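Local coordinates for protein of unknown function with a cupin-like fold (Ralstonia eutropha, PDB 3CJX) that is of unknown function but adopts a ChrR-like cupin fold, a beta scaffold that in relatives commonly houses a metal or small-molecule site, at residues A[28-33]-A[48-53]; A[35-40]-A[136-141]; A[41-46]-A[115-120]; A[73-78]-A[99-104]. All coordinates share one frame; numbering follows the deposited sequence. Where two conformers were deposited one is given.

Interaction 1 of 4, residues A[28-33]-A[48-53]; sequences EGTDIF and ASFAPG
T30 to I32 and A48 to F50 run antiparallel, with the short strand axes 4.6 Å apart and 161° between their directions. D31 and S49 form the hydrogen-bonded pair: D31 N donates to S49 O at 3.1 Å, and S49 N returns the bond to D31 O at 2.7 Å. T30 with F50 and I32 with A48 are the flanking non-hydrogen-bonded pairs. A51 N reaches G29 O at 3.0 Å on a lone pair in the carbonyl plane, while F50 CA brings a CA-H...O contact to the same oxygen. Strands 30-38 and 43-50 make a beta hairpin within the mixed sheet of this cupin-like fold. On the face carrying T30, I32, A48 and F50, the T30 and F50 side chains lie side by side. T30 CG2, anti to its own N, approaches F50 CE1 obliquely at 3.8 Å, and I32 CD1 rests on A48 CB at 4.0 Å. The F50 ring also meets F100 and lies about 4 Å from a glycerol, probably from the crystallisation liquor. On the other face, D31 CB and S49 CB sit 4.2 Å apart, but their polar ends have separate partners: D31 OD1 accepts from A23 N, whereas S49 OG bonds to E111 and Q109.

Interaction 2 of 4, residues A[35-40]-A[136-141]; sequences LFMDPY and GVIKNW
M37, a selenomethionine, meets I138 and K139 where the end of strand 30-38 packs against helix 135-148, which lies on the mixed sheet of the cupin-like fold. This is apolar strand-to-helix packing, without a hydrogen bond between the two segments. The M37 side chain sets out toward the helix from CB. Its CG is anti to the carbonyl carbon (chi1 -45°) and makes only part of the approach; it is the selenium that arrives at the helix, 4.1 Å from K139 CA. Bends at chi2 and chi3 (80°) carry the terminal CE to the CG2 branch of I138, 4.0 Å away, so that the two side chains cross at about a right angle. Further along, P39 takes over where the strand has ended: its CG touches the aliphatic shaft of K139 at CD, 4.2 Å away. Beyond CD the lysine leads away from the proline, and its NZ forms a salt bridge with D143, with a weak bond to Y155 OH. P39 CB packs 3.8 Å from G136 N in the first turn of the helix, and the same CB stands 4.2 Å above the plane of the Y40 ring, over its centre.

Interaction 3 of 4, residues A[41-46]-A[115-120]; sequences NGLMVM and MLSGCN
L43 to V45 pair antiparallel with M115 to S117, 4.8 Å between the strand axes, through mutual bonds of M44 and L116 (M44 N to L116 O 3.0 Å, L116 N to M44 O 2.9 Å). The pairing runs on into the loops, where G118 N bonds to G42 O at 2.8 Å from well above the carbonyl plane, 40° out of it. There the chain turns at G42, which with L43 faces D38 in a G1 beta bulge. On the face of L43, V45, M115 and S117, the leucine CG is anti to the backbone N (chi1 -180°), which carries CD1 to S117 OG at 3.3 Å. Both methyl branches of V45 straddle M115 CG, each 3.9 Å away in the conformer described. M44 and L116 occupy the other face, side by side and pointing the same way, but the modelled approach of their ends is too close to be trusted. Strand 43-50 is an inner strand of the mixed sheet, lying between 30-38, where F36 pairs with V45, and 110-117, whose far edge pairs with 65-71 through H66 and M115. From the face of M44, the selenomethionine side chain reaches M37 on strand 30-38 and A135 and I138 on helix 135-148.

Interaction 4 of 4, residues A[73-78]-A[99-104]; sequences CWYYTE and QFNTPR
T77 OG1 is gripped from two directions: it donates to Q99 OE1 at 2.8 Å and accepts a bond from N101 ND2, also 2.8 Å long, lying in the plane of the N101 amide with an angle of 160° at the hydrogen. The hydroxyl therefore works as a relay between two amides. N101 ND2 has a second, weak bond to Y75 O at 3.4 Å, while OD1 of the same amide bonds to T55, so that both ends of the group are held and its rotation is fixed. Q99 is similarly engaged through NE2 on L56 O. The backbone supports this network, with T77 N on Q99 O at 3.0 Å and Y75 N on N101 O. The Y75 ring, whose CG sits between the backbone N and the carbonyl carbon (chi1 67°), lies under N101: CB is 3.7 Å from the ring centroid in a CH-pi contact, and the amide runs nearly parallel to the ring. P103 CG closes on the ring edge at CE1, 3.8 Å away. On the opposite face of the strand pair, W74 and F100 form an offset stack, with 4.8 Å between the five-membered ring and the phenyl centroid and planes at 27°. W74 NE1 bonds to T69, and the Y76 ring stacks on H98. A glycerol, probably from the crystallisation liquor, lies about 3 Å from the Y76 side chain, which is consistent with this aromatic face lining a pocket inside the cupin beta barrel.

From the N terminus, strand 30-38 leads into 43-50, and interaction 1 closes the hairpin between them. Interaction 2 starts further along the same first strand, but its partner lies on helix 135-148, so it closes a long loop that crosses interaction 1. Interaction 3 pairs strand 43-50 with 110-117; it also crosses interaction 1 and is nested inside interaction 2. Interaction 4 opens only after interaction 1 has closed, and is nested inside interactions 3 and 2. Interactions 1 and 3 lie within the mixed sheet and interaction 2 sets helix 135-148 on it, whereas interaction 4 belongs to the antiparallel sheet. Interactions 1 and 4 meet at A51 O and T102 OG1, joining the loops that follow strands 43-50 and 97-101.

Interaction 1 of 4, residues A[28-33]-A[48-53]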
loop_
_atom_site.group_PDB
_atom_site.type_symbol
_atom_site.label_atom_id
_atom_site.label_comp_id
_atom_site.label_asym_id
_atom_site.label_seq_id
_atom_site.Cartn_x
_atom_site.Cartn_y
_atom_site.Cartn_z
ATOM N N GLU A 28 -12.570 1.975 5.844
ATOM C CA GLU A 28 -13.426 1.216 4.959
ATOM C C GLU A 28 -13.093 1.540 3.493
ATOM O O GLU A 28 -12.864 2.695 3.138
ATOM C CB GLU A 28 -14.880 1.580 5.272
ATOM C CG GLU A 28 -15.893 0.496 4.989
ATOM C CD GLU A 28 -15.620 -0.786 5.788
ATOM O OE1 GLU A 28 -14.944 -0.712 6.851
ATOM O OE2 GLU A 28 -16.094 -1.866 5.357
ATOM N N GLY A 29 -13.020 0.513 2.657
ATOM C CA GLY A 29 -12.750 0.698 1.238
ATOM C C GLY A 29 -11.314 0.488 0.802
ATOM O O GLY A 29 -11.040 0.393 -0.396
ATOM N N THR A 30 -10.392 0.424 1.756
ATOM C CA THR A 30 -8.999 0.141 1.453
ATOM C C THR A 30 -8.645 -1.259 1.973
ATOM O O THR A 30 -8.422 -1.453 3.167
ATOM C CB THR A 30 -8.067 1.196 2.056
ATOM O OG1 THR A 30 -8.441 2.485 1.568
ATOM C CG2 THR A 30 -6.645 0.926 1.672
ATOM N N ASP A 31 -8.631 -2.233 1.065
ATOM C CA ASP A 31 -8.279 -3.613 1.384
ATOM C C ASP A 31 -6.867 -3.943 0.864
ATOM O O ASP A 31 -6.545 -3.677 -0.286
ATOM C CB ASP A 31 -9.316 -4.532 0.762
ATOM C CG ASP A 31 -10.710 -4.249 1.274
ATOM O OD1 ASP A 31 -10.825 -3.741 2.403
ATOM O OD2 ASP A 31 -11.695 -4.548 0.568
ATOM N N ILE A 32 -6.046 -4.569 1.697
ATOM C CA ILE A 32 -4.644 -4.832 1.367
ATOM C C ILE A 32 -4.292 -6.290 1.448
ATOM O O ILE A 32 -4.881 -7.048 2.243
ATOM C CB ILE A 32 -3.680 -4.203 2.428
ATOM C CG1 ILE A 32 -3.985 -2.759 2.672
ATOM C CG2 ILE A 32 -2.244 -4.221 1.977
ATOM C CD1 ILE A 32 -3.728 -1.931 1.450
ATOM N N PHE A 33 -3.313 -6.667 0.630
ATOM C CA PHE A 33 -2.686 -7.967 0.730
ATOM C C PHE A 33 -1.182 -7.670 0.810
ATOM O O PHE A 33 -0.590 -7.268 -0.180
ATOM C CB PHE A 33 -3.018 -8.886 -0.447
ATOM C CG PHE A 33 -2.817 -10.342 -0.132
ATOM C CD1 PHE A 33 -1.575 -10.807 0.298
ATOM C CD2 PHE A 33 -3.859 -11.235 -0.240
ATOM C CE1 PHE A 33 -1.377 -12.120 0.609
ATOM C CE2 PHE A 33 -3.673 -12.557 0.059
ATOM C CZ PHE A 33 -2.419 -13.006 0.481
ATOM N N ALA A 48 -3.186 -3.536 -3.302
ATOM C CA ALA A 48 -4.328 -2.842 -2.687
ATOM C C ALA A 48 -5.574 -3.045 -3.553
ATOM O O ALA A 48 -5.473 -3.195 -4.768
ATOM C CB ALA A 48 -4.038 -1.359 -2.506
ATOM N N SER A 49 -6.738 -3.085 -2.913
ATOM C CA SER A 49 -8.024 -3.224 -3.597
ATOM C C SER A 49 -8.921 -2.104 -3.073
ATOM O O SER A 49 -9.345 -2.117 -1.923
ATOM C CB SER A 49 -8.645 -4.596 -3.356
ATOM O OG SER A 49 -9.811 -4.758 -4.139
ATOM N N PHE A 50 -9.179 -1.121 -3.931
ATOM C CA PHE A 50 -9.938 0.049 -3.547
ATOM C C PHE A 50 -11.383 0.063 -4.013
ATOM O O PHE A 50 -11.681 -0.239 -5.167
ATOM C CB PHE A 50 -9.264 1.279 -4.091
ATOM C CG PHE A 50 -7.886 1.497 -3.569
ATOM C CD1 PHE A 50 -7.690 2.134 -2.360
ATOM C CD2 PHE A 50 -6.794 1.126 -4.313
ATOM C CE1 PHE A 50 -6.432 2.369 -1.890
ATOM C CE2 PHE A 50 -5.517 1.353 -3.847
ATOM C CZ PHE A 50 -5.335 1.976 -2.632
ATOM N N ALA A 51 -12.261 0.450 -3.096
ATOM C CA ALA A 51 -13.671 0.557 -3.359
ATOM C C ALA A 51 -13.921 1.851 -4.117
ATOM O O ALA A 51 -13.109 2.779 -4.038
ATOM C CB ALA A 51 -14.429 0.571 -2.035
ATOM N N PRO A 52 -15.033 1.921 -4.865
ATOM C CA PRO A 52 -15.370 3.161 -5.552
ATOM C C PRO A 52 -15.702 4.302 -4.599
ATOM O O PRO A 52 -16.101 4.070 -3.472
ATOM C CB PRO A 52 -16.644 2.800 -6.321
ATOM C CG PRO A 52 -16.681 1.319 -6.386
ATOM C CD PRO A 52 -16.010 0.852 -5.146
ATOM N N GLY A 53 -15.530 5.529 -5.066
ATOM C CA GLY A 53 -15.879 6.718 -4.310
ATOM C C GLY A 53 -14.964 7.125 -3.167
ATOM O O GLY A 53 -15.386 7.848 -2.264
#

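Interaction 2 of 4, residues A[35-40]-A[136-141]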
loop_
_atom_site.group_PDB
_atom_site.type_symbol
_atom_site.label_atom_id
_atom_site.label_comp_id
_atom_site.label_asym_id
_atom_site.label_seq_id
_atom_site.Cartn_x
_atom_site.Cartn_y
_atom_site.Cartn_z
ATOM N N LEU A 35 2.778 -8.150 0.742
ATOM C CA LEU A 35 3.705 -9.016 0.019
ATOM C C LEU A 35 5.095 -8.979 0.675
ATOM O O LEU A 35 5.576 -10.003 1.171
ATOM C CB LEU A 35 3.761 -8.613 -1.467
ATOM C CG LEU A 35 2.367 -8.506 -2.100
ATOM C CD1 LEU A 35 2.419 -7.972 -3.521
ATOM C CD2 LEU A 35 1.697 -9.883 -2.037
ATOM N N PHE A 36 5.700 -7.788 0.710
ATOM C CA PHE A 36 7.037 -7.594 1.268
ATOM C C PHE A 36 7.077 -6.373 2.179
ATOM O O PHE A 36 6.663 -5.304 1.773
ATOM C CB PHE A 36 8.056 -7.431 0.137
ATOM C CG PHE A 36 9.469 -7.336 0.608
ATOM C CD1 PHE A 36 10.222 -8.476 0.783
ATOM C CD2 PHE A 36 10.044 -6.109 0.886
ATOM C CE1 PHE A 36 11.520 -8.400 1.225
ATOM C CE2 PHE A 36 11.338 -6.026 1.335
ATOM C CZ PHE A 36 12.078 -7.164 1.501
HETATM N N MSE A 37 7.595 -6.533 3.401
HETATM C CA MSE A 37 7.680 -5.425 4.370
HETATM C C MSE A 37 9.027 -5.358 5.070
HETATM O O MSE A 37 9.413 -6.283 5.781
HETATM C CB MSE A 37 6.591 -5.553 5.408
HETATM C CG MSE A 37 5.286 -5.879 4.785
HETATM SE SE MSE A 37 3.851 -5.108 5.727
HETATM C CE MSE A 37 4.026 -3.330 4.963
ATOM N N ASP A 38 9.724 -4.247 4.870
ATOM C CA ASP A 38 11.054 -4.015 5.437
ATOM C C ASP A 38 11.011 -2.685 6.164
ATOM O O ASP A 38 11.336 -1.660 5.577
ATOM C CB ASP A 38 12.106 -3.983 4.320
ATOM C CG ASP A 38 13.525 -3.799 4.836
ATOM O OD1 ASP A 38 13.703 -3.349 5.995
ATOM O OD2 ASP A 38 14.479 -4.099 4.072
ATOM N N PRO A 39 10.599 -2.688 7.442
ATOM C CA PRO A 39 10.536 -1.450 8.223
ATOM C C PRO A 39 11.877 -0.760 8.445
ATOM O O PRO A 39 11.916 0.448 8.682
ATOM C CB PRO A 39 10.003 -1.910 9.578
ATOM C CG PRO A 39 9.426 -3.247 9.346
ATOM C CD PRO A 39 10.172 -3.850 8.234
ATOM N N TYR A 40 12.958 -1.511 8.322
ATOM C CA TYR A 40 14.277 -0.999 8.612
ATOM C C TYR A 40 14.827 -0.205 7.429
ATOM O O TYR A 40 15.435 0.831 7.640
ATOM C CB TYR A 40 15.152 -2.154 9.114
ATOM C CG TYR A 40 14.354 -2.921 10.156
ATOM C CD1 TYR A 40 14.079 -2.352 11.400
ATOM C CD2 TYR A 40 13.784 -4.152 9.858
ATOM C CE1 TYR A 40 13.290 -3.014 12.344
ATOM C CE2 TYR A 40 13.001 -4.821 10.790
ATOM C CZ TYR A 40 12.750 -4.247 12.028
ATOM O OH TYR A 40 11.982 -4.939 12.944
ATOM N N GLY A 136 6.733 0.054 9.465
ATOM C CA GLY A 136 6.492 -0.478 10.795
ATOM C C GLY A 136 5.045 -0.334 11.232
ATOM O O GLY A 136 4.456 -1.290 11.725
ATOM N N VAL A 137 4.473 0.855 11.042
ATOM C CA VAL A 137 3.094 1.114 11.453
ATOM C C VAL A 137 2.127 0.215 10.699
ATOM O O VAL A 137 1.245 -0.415 11.298
ATOM C CB VAL A 137 2.691 2.609 11.244
ATOM C CG1 VAL A 137 1.167 2.784 11.384
ATOM C CG2 VAL A 137 3.441 3.534 12.213
ATOM N N ILE A 138 2.311 0.147 9.386
ATOM C CA ILE A 138 1.464 -0.669 8.531
ATOM C C ILE A 138 1.592 -2.135 8.917
ATOM O O ILE A 138 0.578 -2.840 9.004
ATOM C CB ILE A 138 1.761 -0.473 7.035
ATOM C CG1 ILE A 138 1.544 0.982 6.623
ATOM C CG2 ILE A 138 0.825 -1.316 6.205
ATOM C CD1 ILE A 138 0.143 1.489 6.915
ATOM N N LYS A 139 2.814 -2.581 9.192
ATOM C CA LYS A 139 3.027 -3.967 9.613
ATOM C C LYS A 139 2.257 -4.284 10.888
ATOM O O LYS A 139 1.660 -5.351 10.996
ATOM C CB LYS A 139 4.516 -4.277 9.814
ATOM C CG LYS A 139 4.827 -5.776 9.991
ATOM C CD LYS A 139 6.339 -6.033 10.022
ATOM C CE LYS A 139 6.693 -7.511 10.120
ATOM N NZ LYS A 139 6.134 -8.180 11.340
ATOM N N ASN A 140 2.272 -3.368 11.851
ATOM C CA ASN A 140 1.502 -3.580 13.091
ATOM C C ASN A 140 0.013 -3.778 12.793
ATOM O O ASN A 140 -0.594 -4.705 13.338
ATOM C CB ASN A 140 1.713 -2.459 14.117
ATOM C CG ASN A 140 3.132 -2.442 14.682
ATOM O OD1 ASN A 140 4.040 -3.094 14.159
ATOM N ND2 ASN A 140 3.326 -1.692 15.750
ATOM N N TRP A 141 -0.580 -2.936 11.948
ATOM C CA TRP A 141 -1.989 -3.136 11.614
ATOM C C TRP A 141 -2.164 -4.464 10.896
ATOM O O TRP A 141 -3.116 -5.197 11.182
ATOM C CB TRP A 141 -2.570 -2.015 10.752
ATOM C CG TRP A 141 -4.005 -2.287 10.421
ATOM C CD1 TRP A 141 -5.095 -1.947 11.161
ATOM C CD2 TRP A 141 -4.497 -3.007 9.291
ATOM N NE1 TRP A 141 -6.236 -2.390 10.549
ATOM C CE2 TRP A 141 -5.893 -3.054 9.405
ATOM C CE3 TRP A 141 -3.887 -3.617 8.191
ATOM C CZ2 TRP A 141 -6.690 -3.670 8.463
ATOM C CZ3 TRP A 141 -4.676 -4.221 7.255
ATOM C CH2 TRP A 141 -6.062 -4.245 7.390
#

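Interaction 3 of 4, residues A[41-46]-A[115-120]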
loop_
_atom_site.group_PDB
_atom_site.type_symbol
_atom_site.label_atom_id
_atom_site.label_comp_id
_atom_site.label_asym_id
_atom_site.label_seq_id
_atom_site.Cartn_x
_atom_site.Cartn_y
_atom_site.Cartn_z
ATOM N N ASN A 41 14.574 -0.640 6.198
ATOM C CA ASN A 41 14.973 0.151 5.016
ATOM C C ASN A 41 13.828 0.961 4.465
ATOM O O ASN A 41 13.955 1.565 3.396
ATOM C CB ASN A 41 15.478 -0.752 3.912
ATOM C CG ASN A 41 16.713 -1.451 4.297
ATOM O OD1 ASN A 41 17.529 -0.924 5.074
ATOM N ND2 ASN A 41 16.881 -2.663 3.776
ATOM N N GLY A 42 12.705 0.959 5.172
ATOM C CA GLY A 42 11.538 1.703 4.733
ATOM C C GLY A 42 11.093 1.274 3.347
ATOM O O GLY A 42 11.236 2.032 2.379
ATOM N N LEU A 43 10.583 0.051 3.235
ATOM C CA LEU A 43 10.112 -0.439 1.940
ATOM C C LEU A 43 8.934 -1.400 2.095
ATOM O O LEU A 43 8.968 -2.281 2.951
ATOM C CB LEU A 43 11.266 -1.125 1.209
ATOM C CG LEU A 43 10.943 -1.694 -0.169
ATOM C CD1 LEU A 43 10.448 -0.600 -1.140
ATOM C CD2 LEU A 43 12.198 -2.363 -0.674
HETATM N N MSE A 44 7.882 -1.203 1.304
HETATM C CA MSE A 44 6.758 -2.134 1.319
HETATM C C MSE A 44 6.295 -2.378 -0.089
HETATM O O MSE A 44 6.148 -1.428 -0.847
HETATM C CB MSE A 44 5.524 -1.618 2.044
HETATM C CG MSE A 44 5.715 -0.545 3.018
HETATM SE SE MSE A 44 3.979 -0.086 3.781
HETATM C CE MSE A 44 3.830 1.718 3.069
ATOM N N VAL A 45 6.042 -3.638 -0.421
ATOM C CA VAL A 45 5.492 -3.998 -1.706
ATOM C C VAL A 45 4.136 -4.601 -1.366
ATOM O O VAL A 45 4.076 -5.602 -0.666
ATOM C CB VAL A 45 6.403 -4.975 -2.458
ATOM C CG1 VAL A 45 5.817 -5.299 -3.848
ATOM C CG2 VAL A 45 7.801 -4.398 -2.566
HETATM N N MSE A 46 3.054 -3.971 -1.823
HETATM C CA MSE A 46 1.700 -4.416 -1.485
HETATM C C MSE A 46 0.754 -4.461 -2.675
HETATM O O MSE A 46 0.973 -3.813 -3.687
HETATM C CB MSE A 46 1.045 -3.404 -0.546
HETATM C CG MSE A 46 1.884 -2.813 0.580
HETATM SE SE MSE A 46 2.157 -4.026 2.056
HETATM C CE MSE A 46 3.819 -4.860 1.668
HETATM N N MSE A 115 5.071 -0.350 -4.964
HETATM C CA MSE A 115 6.285 -0.450 -4.198
HETATM C C MSE A 115 6.524 0.943 -3.576
HETATM O O MSE A 115 6.906 1.864 -4.293
HETATM C CB MSE A 115 7.437 -0.898 -5.123
HETATM C CG MSE A 115 7.250 -2.291 -5.841
HETATM SE SE MSE A 115 6.671 -2.486 -7.757
HETATM C CE MSE A 115 4.883 -1.804 -7.892
ATOM N N LEU A 116 6.293 1.084 -2.269
ATOM C CA LEU A 116 6.466 2.365 -1.573
ATOM C C LEU A 116 7.712 2.392 -0.718
ATOM O O LEU A 116 7.848 1.604 0.205
ATOM C CB LEU A 116 5.256 2.649 -0.667
ATOM C CG LEU A 116 5.275 3.906 0.228
ATOM C CD1 LEU A 116 5.300 5.194 -0.566
ATOM C CD2 LEU A 116 4.065 3.905 1.134
ATOM N N SER A 117 8.607 3.319 -1.013
ATOM C CA SER A 117 9.810 3.501 -0.213
ATOM C C SER A 117 9.615 4.686 0.693
ATOM O O SER A 117 8.916 5.643 0.354
ATOM C CB SER A 117 11.043 3.734 -1.073
ATOM O OG SER A 117 11.341 2.550 -1.775
ATOM N N GLY A 118 10.250 4.615 1.849
ATOM C CA GLY A 118 10.167 5.656 2.821
ATOM C C GLY A 118 8.846 5.608 3.531
ATOM O O GLY A 118 8.132 4.606 3.529
ATOM N N CYS A 119 8.494 6.753 4.071
ATOM C CA CYS A 119 7.343 6.879 4.900
ATOM C C CYS A 119 6.291 7.807 4.288
ATOM O O CYS A 119 6.558 8.561 3.345
ATOM C CB CYS A 119 7.862 7.391 6.236
ATOM S SG CYS A 119 6.683 7.821 7.381
ATOM N N ASN A 120 5.092 7.710 4.833
ATOM C CA ASN A 120 4.015 8.569 4.385
ATOM C C ASN A 120 3.638 9.482 5.526
ATOM O O ASN A 120 3.447 9.061 6.659
ATOM C CB ASN A 120 2.825 7.779 3.815
ATOM C CG ASN A 120 3.078 7.287 2.383
ATOM O OD1 ASN A 120 4.176 7.440 1.847
ATOM N ND2 ASN A 120 2.055 6.716 1.761
#

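Interaction 4 of 4, residues A[73-78]-A[99-104]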
loop_
_atom_site.group_PDB
_atom_site.type_symbol
_atom_site.label_atom_id
_atom_site.label_comp_id
_atom_site.label_asym_id
_atom_site.label_seq_id
_atom_site.Cartn_x
_atom_site.Cartn_y
_atom_site.Cartn_z
ATOM N N CYS A 73 -10.041 2.301 -11.867
ATOM C CA CYS A 73 -9.687 3.665 -12.166
ATOM C C CYS A 73 -9.422 4.484 -10.901
ATOM O O CYS A 73 -10.110 4.332 -9.877
ATOM C CB CYS A 73 -10.800 4.332 -12.972
ATOM S SG CYS A 73 -10.517 6.116 -13.201
ATOM N N TRP A 74 -8.410 5.342 -10.975
ATOM C CA TRP A 74 -8.114 6.262 -9.891
ATOM C C TRP A 74 -7.344 7.455 -10.420
ATOM O O TRP A 74 -6.745 7.395 -11.497
ATOM C CB TRP A 74 -7.349 5.589 -8.771
ATOM C CG TRP A 74 -5.921 5.223 -9.077
ATOM C CD1 TRP A 74 -5.462 4.015 -9.514
ATOM C CD2 TRP A 74 -4.765 6.053 -8.906
ATOM N NE1 TRP A 74 -4.103 4.054 -9.649
ATOM C CE2 TRP A 74 -3.650 5.289 -9.284
ATOM C CE3 TRP A 74 -4.569 7.368 -8.478
ATOM C CZ2 TRP A 74 -2.351 5.787 -9.234
ATOM C CZ3 TRP A 74 -3.274 7.872 -8.434
ATOM C CH2 TRP A 74 -2.184 7.085 -8.816
ATOM N N TYR A 75 -7.387 8.550 -9.672
ATOM C CA TYR A 75 -6.700 9.771 -10.072
ATOM C C TYR A 75 -6.332 10.623 -8.869
ATOM O O TYR A 75 -6.905 10.488 -7.786
ATOM C CB TYR A 75 -7.594 10.592 -10.994
ATOM C CG TYR A 75 -8.820 11.143 -10.303
ATOM C CD1 TYR A 75 -9.966 10.360 -10.155
ATOM C CD2 TYR A 75 -8.833 12.439 -9.781
ATOM C CE1 TYR A 75 -11.083 10.843 -9.506
ATOM C CE2 TYR A 75 -9.939 12.922 -9.117
ATOM C CZ TYR A 75 -11.067 12.116 -8.990
ATOM O OH TYR A 75 -12.197 12.573 -8.348
ATOM N N TYR A 76 -5.363 11.496 -9.077
ATOM C CA TYR A 76 -4.924 12.395 -8.036
ATOM C C TYR A 76 -5.729 13.669 -8.237
ATOM O O TYR A 76 -5.857 14.163 -9.354
ATOM C CB TYR A 76 -3.412 12.670 -8.083
ATOM C CG TYR A 76 -2.490 11.558 -7.585
ATOM C CD1 TYR A 76 -2.739 10.891 -6.385
ATOM C CD2 TYR A 76 -1.289 11.275 -8.237
ATOM C CE1 TYR A 76 -1.871 9.909 -5.902
ATOM C CE2 TYR A 76 -0.403 10.313 -7.747
ATOM C CZ TYR A 76 -0.704 9.633 -6.585
ATOM O OH TYR A 76 0.148 8.651 -6.132
ATOM N N THR A 77 -6.290 14.186 -7.151
ATOM C CA THR A 77 -7.097 15.409 -7.170
ATOM C C THR A 77 -6.548 16.524 -8.055
ATOM O O THR A 77 -7.281 17.197 -8.754
ATOM C CB THR A 77 -7.159 16.000 -5.746
ATOM O OG1 THR A 77 -7.638 15.006 -4.835
ATOM C CG2 THR A 77 -8.037 17.231 -5.704
ATOM N N GLU A 78 -5.241 16.707 -7.993
ATOM C CA GLU A 78 -4.530 17.761 -8.690
ATOM C C GLU A 78 -4.433 17.519 -10.207
ATOM O O GLU A 78 -4.357 18.463 -10.974
ATOM C CB GLU A 78 -3.107 17.875 -8.093
ATOM C CG GLU A 78 -2.996 18.054 -6.524
ATOM C CD GLU A 78 -3.175 16.760 -5.634
ATOM O OE1 GLU A 78 -3.304 15.617 -6.149
ATOM O OE2 GLU A 78 -3.186 16.916 -4.384
ATOM N N GLN A 99 -3.266 13.501 -3.615
ATOM C CA GLN A 99 -4.444 12.913 -2.980
ATOM C C GLN A 99 -5.154 11.893 -3.880
ATOM O O GLN A 99 -5.719 12.251 -4.909
ATOM C CB GLN A 99 -5.418 14.025 -2.605
ATOM C CG GLN A 99 -6.707 13.509 -2.030
ATOM C CD GLN A 99 -7.581 14.591 -1.486
ATOM O OE1 GLN A 99 -7.833 15.609 -2.140
ATOM N NE2 GLN A 99 -8.084 14.366 -0.280
ATOM N N PHE A 100 -5.159 10.646 -3.424
ATOM C CA PHE A 100 -5.735 9.506 -4.129
ATOM C C PHE A 100 -7.264 9.582 -4.113
ATOM O O PHE A 100 -7.869 9.881 -3.084
ATOM C CB PHE A 100 -5.251 8.209 -3.443
ATOM C CG PHE A 100 -5.643 6.938 -4.137
ATOM C CD1 PHE A 100 -6.833 6.290 -3.817
ATOM C CD2 PHE A 100 -4.799 6.353 -5.065
ATOM C CE1 PHE A 100 -7.188 5.108 -4.438
ATOM C CE2 PHE A 100 -5.142 5.173 -5.699
ATOM C CZ PHE A 100 -6.326 4.541 -5.388
ATOM N N ASN A 101 -7.873 9.319 -5.261
ATOM C CA ASN A 101 -9.311 9.273 -5.383
ATOM C C ASN A 101 -9.718 8.113 -6.279
ATOM O O ASN A 101 -9.039 7.852 -7.281
ATOM C CB ASN A 101 -9.857 10.522 -6.083
ATOM C CG ASN A 101 -9.635 11.805 -5.307
ATOM O OD1 ASN A 101 -10.438 12.174 -4.445
ATOM N ND2 ASN A 101 -8.602 12.546 -5.688
ATOM N N THR A 102 -10.796 7.417 -5.911
ATOM C CA THR A 102 -11.424 6.460 -6.812
ATOM C C THR A 102 -12.747 7.118 -7.132
ATOM O O THR A 102 -13.514 7.420 -6.219
ATOM C CB THR A 102 -11.680 5.047 -6.242
ATOM O OG1 THR A 102 -12.313 5.127 -4.960
ATOM C CG2 THR A 102 -10.388 4.260 -6.148
ATOM N N PRO A 103 -13.015 7.367 -8.417
ATOM C CA PRO A 103 -14.310 7.954 -8.784
ATOM C C PRO A 103 -15.502 7.170 -8.263
ATOM O O PRO A 103 -15.461 5.940 -8.250
ATOM C CB PRO A 103 -14.324 7.864 -10.317
ATOM C CG PRO A 103 -12.891 7.769 -10.719
ATOM C CD PRO A 103 -12.157 7.110 -9.594
ATOM N N ARG A 104 -16.567 7.871 -7.875
ATOM C CA ARG A 104 -17.799 7.200 -7.446
ATOM C C ARG A 104 -18.384 6.326 -8.554
ATOM O O ARG A 104 -19.064 5.336 -8.274
ATOM C CB ARG A 104 -18.871 8.204 -7.040
ATOM C CG ARG A 104 -20.031 7.528 -6.323
ATOM C CD ARG A 104 -21.031 8.488 -5.696
ATOM N NE ARG A 104 -21.802 9.271 -6.660
ATOM C CZ ARG A 104 -22.731 10.164 -6.319
ATOM N NH1 ARG A 104 -23.014 10.405 -5.039
ATOM N NH2 ARG A 104 -23.376 10.823 -7.265
#